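Long-range contacts in arginine kinase (Anthopleura japonica, PDB 4RF6), which catalyses the reversible transfer of a phosphoryl group from ATP to L-arginine, giving phosphoarginine and ADP, as a monomer built from two tandem kinase repeats: residues 31-36 with 90-95; 72-77 with 86-91. All coordinates share one frame; numbering follows the deposited sequence.

Interaction 1 of 2, residues 31-36 with 90-95; sequences KSLVKK and DAIIED
L33 meets helix 86-96 with both of its methyls, one on an apolar and one on a polar neighbour. CD1 lies 3.8 Å from I92 CG2 and also rests on the carbonyl oxygen of I92, while CD2 comes within 3.6 Å of D95 OD2. A branched leucine suits this place because its fork can straddle two residues one helical turn apart. I92 answers with CG2, and its CG1 arm packs near L33 CB. Next to this apolar patch, K36 runs its aliphatic chain past the aspartate: CD is 3.5 Å from D95 OD2, and a bend at chi3 (-65°) brings NZ to 3.5 Å from D95 OD2, a salt bridge whose hydrogen bond is weak. The stronger polar partner of D95 OD2 is Y37 OH; the lysine, exposed to solvent, probably adds a weaker electrostatic contribution.

S32 sets the start of the short helix: as N-cap, its OG accepts a weak, 3.4 Å bond from K35 N. Helix 33-37 packs against helix 86-96 in the N-terminal part of the first repeat, with the loop carrying V72 and V74 beside it, and Y37 touching A91 and I92.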
ATOM      1  N   LYS A  31      17.707 -33.575   0.921  1.00 46.61           N
ATOM      2  CA  LYS A  31      18.384 -32.305   0.676  1.00 45.99           C
ATOM      3  C   LYS A  31      18.790 -31.631   1.984  1.00 40.75           C
ATOM      4  O   LYS A  31      19.364 -30.539   1.980  1.00 38.83           O
ATOM      5  CB  LYS A  31      17.470 -31.369  -0.112  1.00 49.78           C
ATOM      6  CG  LYS A  31      16.990 -31.932  -1.438  1.00 53.89           C
ATOM      7  CD  LYS A  31      18.092 -31.912  -2.483  1.00 57.69           C
ATOM      8  CE  LYS A  31      17.797 -30.891  -3.576  1.00 61.50           C
ATOM      9  NZ  LYS A  31      16.485 -31.150  -4.239  1.00 63.67           N
ATOM     10  N   SER A  32      18.477 -32.283   3.100  1.00 38.53           N
ATOM     11  CA  SER A  32      18.834 -31.765   4.420  1.00 36.23           C
ATOM     12  C   SER A  32      20.344 -31.618   4.549  1.00 32.54           C
ATOM     13  O   SER A  32      21.091 -32.570   4.311  1.00 29.10           O
ATOM     14  CB  SER A  32      18.305 -32.677   5.523  1.00 35.58           C
ATOM     15  OG  SER A  32      18.786 -32.280   6.789  1.00 39.48           O
ATOM     16  N   LEU A  33      20.789 -30.420   4.918  1.00 29.38           N
ATOM     17  CA  LEU A  33      22.215 -30.151   5.048  1.00 27.59           C
ATOM     18  C   LEU A  33      22.819 -30.888   6.239  1.00 30.14           C
ATOM     19  O   LEU A  33      23.971 -31.321   6.180  1.00 30.15           O
ATOM     20  CB  LEU A  33      22.492 -28.645   5.116  1.00 23.94           C
ATOM     21  CG  LEU A  33      22.156 -27.894   3.820  1.00 27.79           C
ATOM     22  CD1 LEU A  33      22.620 -26.440   3.842  1.00 28.68           C
ATOM     23  CD2 LEU A  33      22.760 -28.617   2.627  1.00 27.41           C
ATOM     24  N   VAL A  34      22.048 -31.047   7.314  1.00 29.86           N
ATOM     25  CA  VAL A  34      22.545 -31.795   8.470  1.00 29.72           C
ATOM     26  C   VAL A  34      22.683 -33.285   8.138  1.00 29.12           C
ATOM     27  O   VAL A  34      23.642 -33.938   8.558  1.00 26.84           O
ATOM     28  CB  VAL A  34      21.692 -31.578   9.752  1.00 22.21           C
ATOM     29  CG1 VAL A  34      20.277 -32.117   9.573  1.00 25.06           C
ATOM     30  CG2 VAL A  34      22.367 -32.241  10.953  1.00 21.69           C
ATOM     31  N   LYS A  35      21.738 -33.818   7.368  1.00 33.03           N
ATOM     32  CA  LYS A  35      21.819 -35.205   6.925  1.00 34.43           C
ATOM     33  C   LYS A  35      23.037 -35.372   6.027  1.00 33.92           C
ATOM     34  O   LYS A  35      23.777 -36.355   6.123  1.00 31.02           O
ATOM     35  CB  LYS A  35      20.557 -35.608   6.156  1.00 37.06           C
ATOM     36  CG  LYS A  35      20.790 -36.742   5.160  1.00 40.76           C
ATOM     37  CD  LYS A  35      19.499 -37.450   4.791  1.00 42.56           C
ATOM     38  CE  LYS A  35      19.781 -38.811   4.165  1.00 42.76           C
ATOM     39  NZ  LYS A  35      18.566 -39.675   4.173  1.00 44.76           N
ATOM     40  N   LYS A  36      23.236 -34.388   5.159  1.00 33.72           N
ATOM     41  CA  LYS A  36      24.308 -34.425   4.178  1.00 37.06           C
ATOM     42  C   LYS A  36      25.702 -34.376   4.823  1.00 36.15           C
ATOM     43  O   LYS A  36      26.645 -35.002   4.332  1.00 37.20           O
ATOM     44  CB  LYS A  36      24.132 -33.280   3.172  1.00 39.92           C
ATOM     45  CG  LYS A  36      25.061 -33.355   1.972  1.00 45.09           C
ATOM     46  CD  LYS A  36      24.785 -32.243   0.964  1.00 45.29           C
ATOM     47  CE  LYS A  36      23.411 -32.379   0.328  1.00 45.53           C
ATOM     48  NZ  LYS A  36      23.205 -31.396  -0.781  1.00 44.10           N
ATOM     49  N   ASP A  90      31.026 -25.636   8.656  1.00 23.23           N
ATOM     50  CA  ASP A  90      31.759 -25.184   7.465  1.00 26.75           C
ATOM     51  C   ASP A  90      31.193 -25.779   6.183  1.00 30.44           C
ATOM     52  O   ASP A  90      30.970 -25.078   5.192  1.00 31.69           O
ATOM     53  CB  ASP A  90      33.247 -25.532   7.564  1.00 28.30           C
ATOM     54  CG  ASP A  90      33.967 -24.724   8.621  1.00 32.60           C
ATOM     55  OD1 ASP A  90      33.372 -23.752   9.130  1.00 30.77           O
ATOM     56  OD2 ASP A  90      35.131 -25.062   8.932  1.00 37.64           O
ATOM     57  N   ALA A  91      30.972 -27.087   6.209  1.00 31.84           N
ATOM     58  CA  ALA A  91      30.415 -27.791   5.061  1.00 30.89           C
ATOM     59  C   ALA A  91      29.013 -27.277   4.754  1.00 27.32           C
ATOM     60  O   ALA A  91      28.676 -27.003   3.602  1.00 26.81           O
ATOM     61  CB  ALA A  91      30.389 -29.280   5.327  1.00 32.89           C
ATOM     62  N   ILE A  92      28.199 -27.149   5.796  1.00 24.97           N
ATOM     63  CA  ILE A  92      26.837 -26.646   5.650  1.00 25.09           C
ATOM     64  C   ILE A  92      26.827 -25.238   5.044  1.00 27.72           C
ATOM     65  O   ILE A  92      26.074 -24.958   4.110  1.00 29.16           O
ATOM     66  CB  ILE A  92      26.096 -26.646   6.998  1.00 24.58           C
ATOM     67  CG1 ILE A  92      25.836 -28.081   7.461  1.00 27.48           C
ATOM     68  CG2 ILE A  92      24.787 -25.865   6.898  1.00 22.78           C
ATOM     69  CD1 ILE A  92      25.053 -28.183   8.757  1.00 25.50           C
ATOM     70  N   ILE A  93      27.674 -24.363   5.577  1.00 27.69           N
ATOM     71  CA  ILE A  93      27.753 -22.986   5.099  1.00 28.38           C
ATOM     72  C   ILE A  93      28.142 -22.929   3.623  1.00 31.15           C
ATOM     73  O   ILE A  93      27.445 -22.311   2.811  1.00 30.44           O
ATOM     74  CB  ILE A  93      28.762 -22.155   5.931  1.00 24.81           C
ATOM     75  CG1 ILE A  93      28.171 -21.798   7.297  1.00 21.88           C
ATOM     76  CG2 ILE A  93      29.159 -20.887   5.179  1.00 20.75           C
ATOM     77  CD1 ILE A  93      29.222 -21.578   8.391  1.00 21.40           C
ATOM     78  N   GLU A  94      29.248 -23.582   3.273  1.00 32.98           N
ATOM     79  CA  GLU A  94      29.752 -23.524   1.903  1.00 32.91           C
ATOM     80  C   GLU A  94      28.823 -24.202   0.887  1.00 32.65           C
ATOM     81  O   GLU A  94      28.898 -23.920  -0.311  1.00 36.80           O
ATOM     82  CB  GLU A  94      31.186 -24.068   1.818  1.00 32.49           C
ATOM     83  CG  GLU A  94      32.221 -23.182   2.517  1.00 32.89           C
ATOM     84  CD  GLU A  94      33.652 -23.640   2.280  1.00 36.88           C
ATOM     85  OE1 GLU A  94      33.840 -24.779   1.804  1.00 38.53           O
ATOM     86  OE2 GLU A  94      34.584 -22.856   2.566  1.00 38.60           O
ATOM     87  N   ASP A  95      27.952 -25.091   1.362  1.00 29.44           N
ATOM     88  CA  ASP A  95      26.911 -25.665   0.510  1.00 29.66           C
ATOM     89  C   ASP A  95      25.811 -24.634   0.288  1.00 30.75           C
ATOM     90  O   ASP A  95      25.595 -24.179  -0.838  1.00 32.67           O
ATOM     91  CB  ASP A  95      26.313 -26.921   1.151  1.00 32.08           C
ATOM     92  CG  ASP A  95      25.376 -27.686   0.212  1.00 34.60           C
ATOM     93  OD1 ASP A  95      24.573 -27.060  -0.512  1.00 36.52           O
ATOM     94  OD2 ASP A  95      25.443 -28.931   0.207  1.00 34.74           O
TER

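Interaction 2 of 2, residues 72-77 with 86-91; sequences VGVYAG and GPLFDA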
ATOM      1  N   VAL A  72      17.983 -26.995   6.239  1.00 30.62           N
ATOM      2  CA  VAL A  72      19.311 -26.873   6.832  1.00 29.79           C
ATOM      3  C   VAL A  72      19.465 -27.823   8.027  1.00 28.81           C
ATOM      4  O   VAL A  72      20.227 -28.792   7.966  1.00 28.85           O
ATOM      5  CB  VAL A  72      19.590 -25.428   7.269  1.00 28.80           C
ATOM      6  CG1 VAL A  72      20.982 -25.312   7.856  1.00 25.64           C
ATOM      7  CG2 VAL A  72      19.436 -24.480   6.082  1.00 28.19           C
ATOM      8  N   GLY A  73      18.753 -27.538   9.114  1.00 23.94           N
ATOM      9  CA  GLY A  73      18.681 -28.461  10.233  1.00 26.43           C
ATOM     10  C   GLY A  73      19.695 -28.314  11.354  1.00 27.56           C
ATOM     11  O   GLY A  73      19.798 -29.199  12.212  1.00 28.90           O
ATOM     12  N   VAL A  74      20.460 -27.223  11.351  1.00 24.14           N
ATOM     13  CA  VAL A  74      21.308 -26.901  12.502  1.00 23.01           C
ATOM     14  C   VAL A  74      21.151 -25.435  12.909  1.00 21.70           C
ATOM     15  O   VAL A  74      20.859 -24.574  12.072  1.00 20.62           O
ATOM     16  CB  VAL A  74      22.801 -27.196  12.251  1.00 25.83           C
ATOM     17  CG1 VAL A  74      23.008 -28.631  11.798  1.00 27.57           C
ATOM     18  CG2 VAL A  74      23.379 -26.226  11.232  1.00 28.18           C
ATOM     19  N   TYR A  75      21.331 -25.167  14.198  1.00 19.05           N
ATOM     20  CA  TYR A  75      21.403 -23.804  14.707  1.00 19.48           C
ATOM     21  C   TYR A  75      22.639 -23.705  15.594  1.00 20.04           C
ATOM     22  O   TYR A  75      23.016 -24.682  16.246  1.00 23.31           O
ATOM     23  CB  TYR A  75      20.153 -23.447  15.512  1.00 18.44           C
ATOM     24  CG  TYR A  75      18.873 -23.372  14.698  1.00 20.14           C
ATOM     25  CD1 TYR A  75      18.157 -24.521  14.394  1.00 23.34           C
ATOM     26  CD2 TYR A  75      18.376 -22.151  14.255  1.00 21.78           C
ATOM     27  CE1 TYR A  75      16.985 -24.462  13.662  1.00 24.92           C
ATOM     28  CE2 TYR A  75      17.204 -22.081  13.517  1.00 23.67           C
ATOM     29  CZ  TYR A  75      16.515 -23.242  13.225  1.00 25.46           C
ATOM     30  OH  TYR A  75      15.348 -23.184  12.494  1.00 27.40           O
ATOM     31  N   ALA A  76      23.276 -22.537  15.613  1.00 20.40           N
ATOM     32  CA  ALA A  76      24.437 -22.318  16.479  1.00 21.64           C
ATOM     33  C   ALA A  76      24.008 -21.676  17.792  1.00 21.93           C
ATOM     34  O   ALA A  76      23.341 -20.639  17.791  1.00 18.61           O
ATOM     35  CB  ALA A  76      25.455 -21.450  15.781  1.00 22.35           C
ATOM     36  N   GLY A  77      24.392 -22.280  18.911  1.00 23.60           N
ATOM     37  CA  GLY A  77      23.992 -21.761  20.206  1.00 20.46           C
ATOM     38  C   GLY A  77      24.813 -20.541  20.574  1.00 18.91           C
ATOM     39  O   GLY A  77      24.401 -19.722  21.398  1.00 21.18           O
ATOM     40  N   GLY A  86      32.999 -26.684  13.715  1.00 24.93           N
ATOM     41  CA  GLY A  86      33.369 -26.312  12.352  1.00 25.65           C
ATOM     42  C   GLY A  86      33.240 -27.371  11.265  1.00 25.47           C
ATOM     43  O   GLY A  86      32.687 -27.097  10.200  1.00 27.69           O
ATOM     44  N   PRO A  87      33.757 -28.584  11.512  1.00 29.59           N
ATOM     45  CA  PRO A  87      33.653 -29.647  10.501  1.00 31.78           C
ATOM     46  C   PRO A  87      32.219 -29.878  10.016  1.00 33.96           C
ATOM     47  O   PRO A  87      32.023 -30.337   8.885  1.00 33.80           O
ATOM     48  CB  PRO A  87      34.157 -30.877  11.250  1.00 30.41           C
ATOM     49  CG  PRO A  87      35.171 -30.317  12.205  1.00 29.82           C
ATOM     50  CD  PRO A  87      34.629 -28.978  12.635  1.00 26.46           C
ATOM     51  N   LEU A  88      31.239 -29.555  10.855  1.00 32.90           N
ATOM     52  CA  LEU A  88      29.836 -29.620  10.458  1.00 32.53           C
ATOM     53  C   LEU A  88      29.396 -28.310   9.800  1.00 30.87           C
ATOM     54  O   LEU A  88      28.982 -28.301   8.638  1.00 30.83           O
ATOM     55  CB  LEU A  88      28.942 -29.932  11.664  1.00 29.81           C
ATOM     56  CG  LEU A  88      27.440 -29.985  11.373  1.00 28.43           C
ATOM     57  CD1 LEU A  88      27.135 -31.054  10.342  1.00 31.00           C
ATOM     58  CD2 LEU A  88      26.655 -30.249  12.635  1.00 24.54           C
ATOM     59  N   PHE A  89      29.495 -27.210  10.545  1.00 28.70           N
ATOM     60  CA  PHE A  89      29.034 -25.900  10.065  1.00 25.34           C
ATOM     61  C   PHE A  89      29.715 -25.427   8.773  1.00 24.20           C
ATOM     62  O   PHE A  89      29.050 -24.874   7.890  1.00 25.16           O
ATOM     63  CB  PHE A  89      29.173 -24.829  11.161  1.00 21.59           C
ATOM     64  CG  PHE A  89      28.108 -24.902  12.230  1.00 22.88           C
ATOM     65  CD1 PHE A  89      26.860 -24.326  12.026  1.00 20.50           C
ATOM     66  CD2 PHE A  89      28.360 -25.537  13.441  1.00 22.39           C
ATOM     67  CE1 PHE A  89      25.876 -24.390  13.006  1.00 24.14           C
ATOM     68  CE2 PHE A  89      27.384 -25.605  14.432  1.00 20.10           C
ATOM     69  CZ  PHE A  89      26.137 -25.034  14.211  1.00 23.01           C
ATOM     70  N   ASP A  90      31.026 -25.636   8.656  1.00 23.23           N
ATOM     71  CA  ASP A  90      31.759 -25.184   7.465  1.00 26.75           C
ATOM     72  C   ASP A  90      31.193 -25.779   6.183  1.00 30.44           C
ATOM     73  O   ASP A  90      30.970 -25.078   5.192  1.00 31.69           O
ATOM     74  CB  ASP A  90      33.247 -25.532   7.564  1.00 28.30           C
ATOM     75  CG  ASP A  90      33.967 -24.724   8.621  1.00 32.60           C
ATOM     76  OD1 ASP A  90      33.372 -23.752   9.130  1.00 30.77           O
ATOM     77  OD2 ASP A  90      35.131 -25.062   8.932  1.00 37.64           O
ATOM     78  N   ALA A  91      30.972 -27.087   6.209  1.00 31.84           N
ATOM     79  CA  ALA A  91      30.415 -27.791   5.061  1.00 30.89           C
ATOM     80  C   ALA A  91      29.013 -27.277   4.754  1.00 27.32           C
ATOM     81  O   ALA A  91      28.676 -27.003   3.602  1.00 26.81           O
ATOM     82  CB  ALA A  91      30.389 -29.280   5.327  1.00 32.89           C
TER
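The substrate-binding loop of the first phosphagen kinase repeat, assigned by similarity to G71 through Y75, packs here against the first turns of helix 86-96 in the small, helical N-terminal domain of the family. The contact is apolar, and its two principal side chains are V74 and F89, which lie alongside one another, pointing opposite ways. V74 uses both methyls. Its chi1 (-54°) sets CG1 anti to the carbonyl carbon and leaves CG2 between the backbone N and the carbonyl carbon. CG2 reaches 3.6 Å from F89 CE1, whereas CG1 meets L88 CD2 tip to tip at 4.1 Å. Valine is apt because its compact fork serves two neighbours without a long, flexible chain. L88 holds its CG anti to the backbone N (chi1 178°), which carries CD2 to the loop; beyond V74 it also touches L57 and I61 of helix 57-66.

Farther along the loop, A76 offers a small methyl, with CB 4.0 Å from F89 CZ, so the backbone can run close to the ring. F89 in turn touches C60 and meets the ring of Y82 with the planes at about 60°, which places it among several helices of this domain.

The side chain of Y75 leaves the backbone away from the helix, and its ring touches C278 and helix 200-205. Two residues earlier, G73 has a positive phi, a backbone shape readily taken by glycine. The backbone of Y75 still faces the phenylalanine: its carbonyl oxygen, Y75 O, lies at the edge of the ring, near its plane, 3.7 Å from F89 CZ.

Overall arrangement
Interactions 1 and 2 use overlapping parts of helix 86-96, sharing D90 and A91, and their centres are about 7 Å apart. They touch directly: V34 N lies 3.0 Å from V72 O, a probable hydrogen bond, and I92 CD1 packs 3.6 Å from V74 CG2, while V34 CG2 meets V74 CG1 at 3.8 Å. Helix 33-37, the 72-77 loop and helix 86-96 therefore form one continuous packing unit. Y75 extends to residues that bind substrate by similarity: its side chain is about 4 Å from those of C278 and E232, whereas that of I92 is about 8 Å from C278. Interaction 2 holds part of the probable substrate loop, and interaction 1 reaches it through I92.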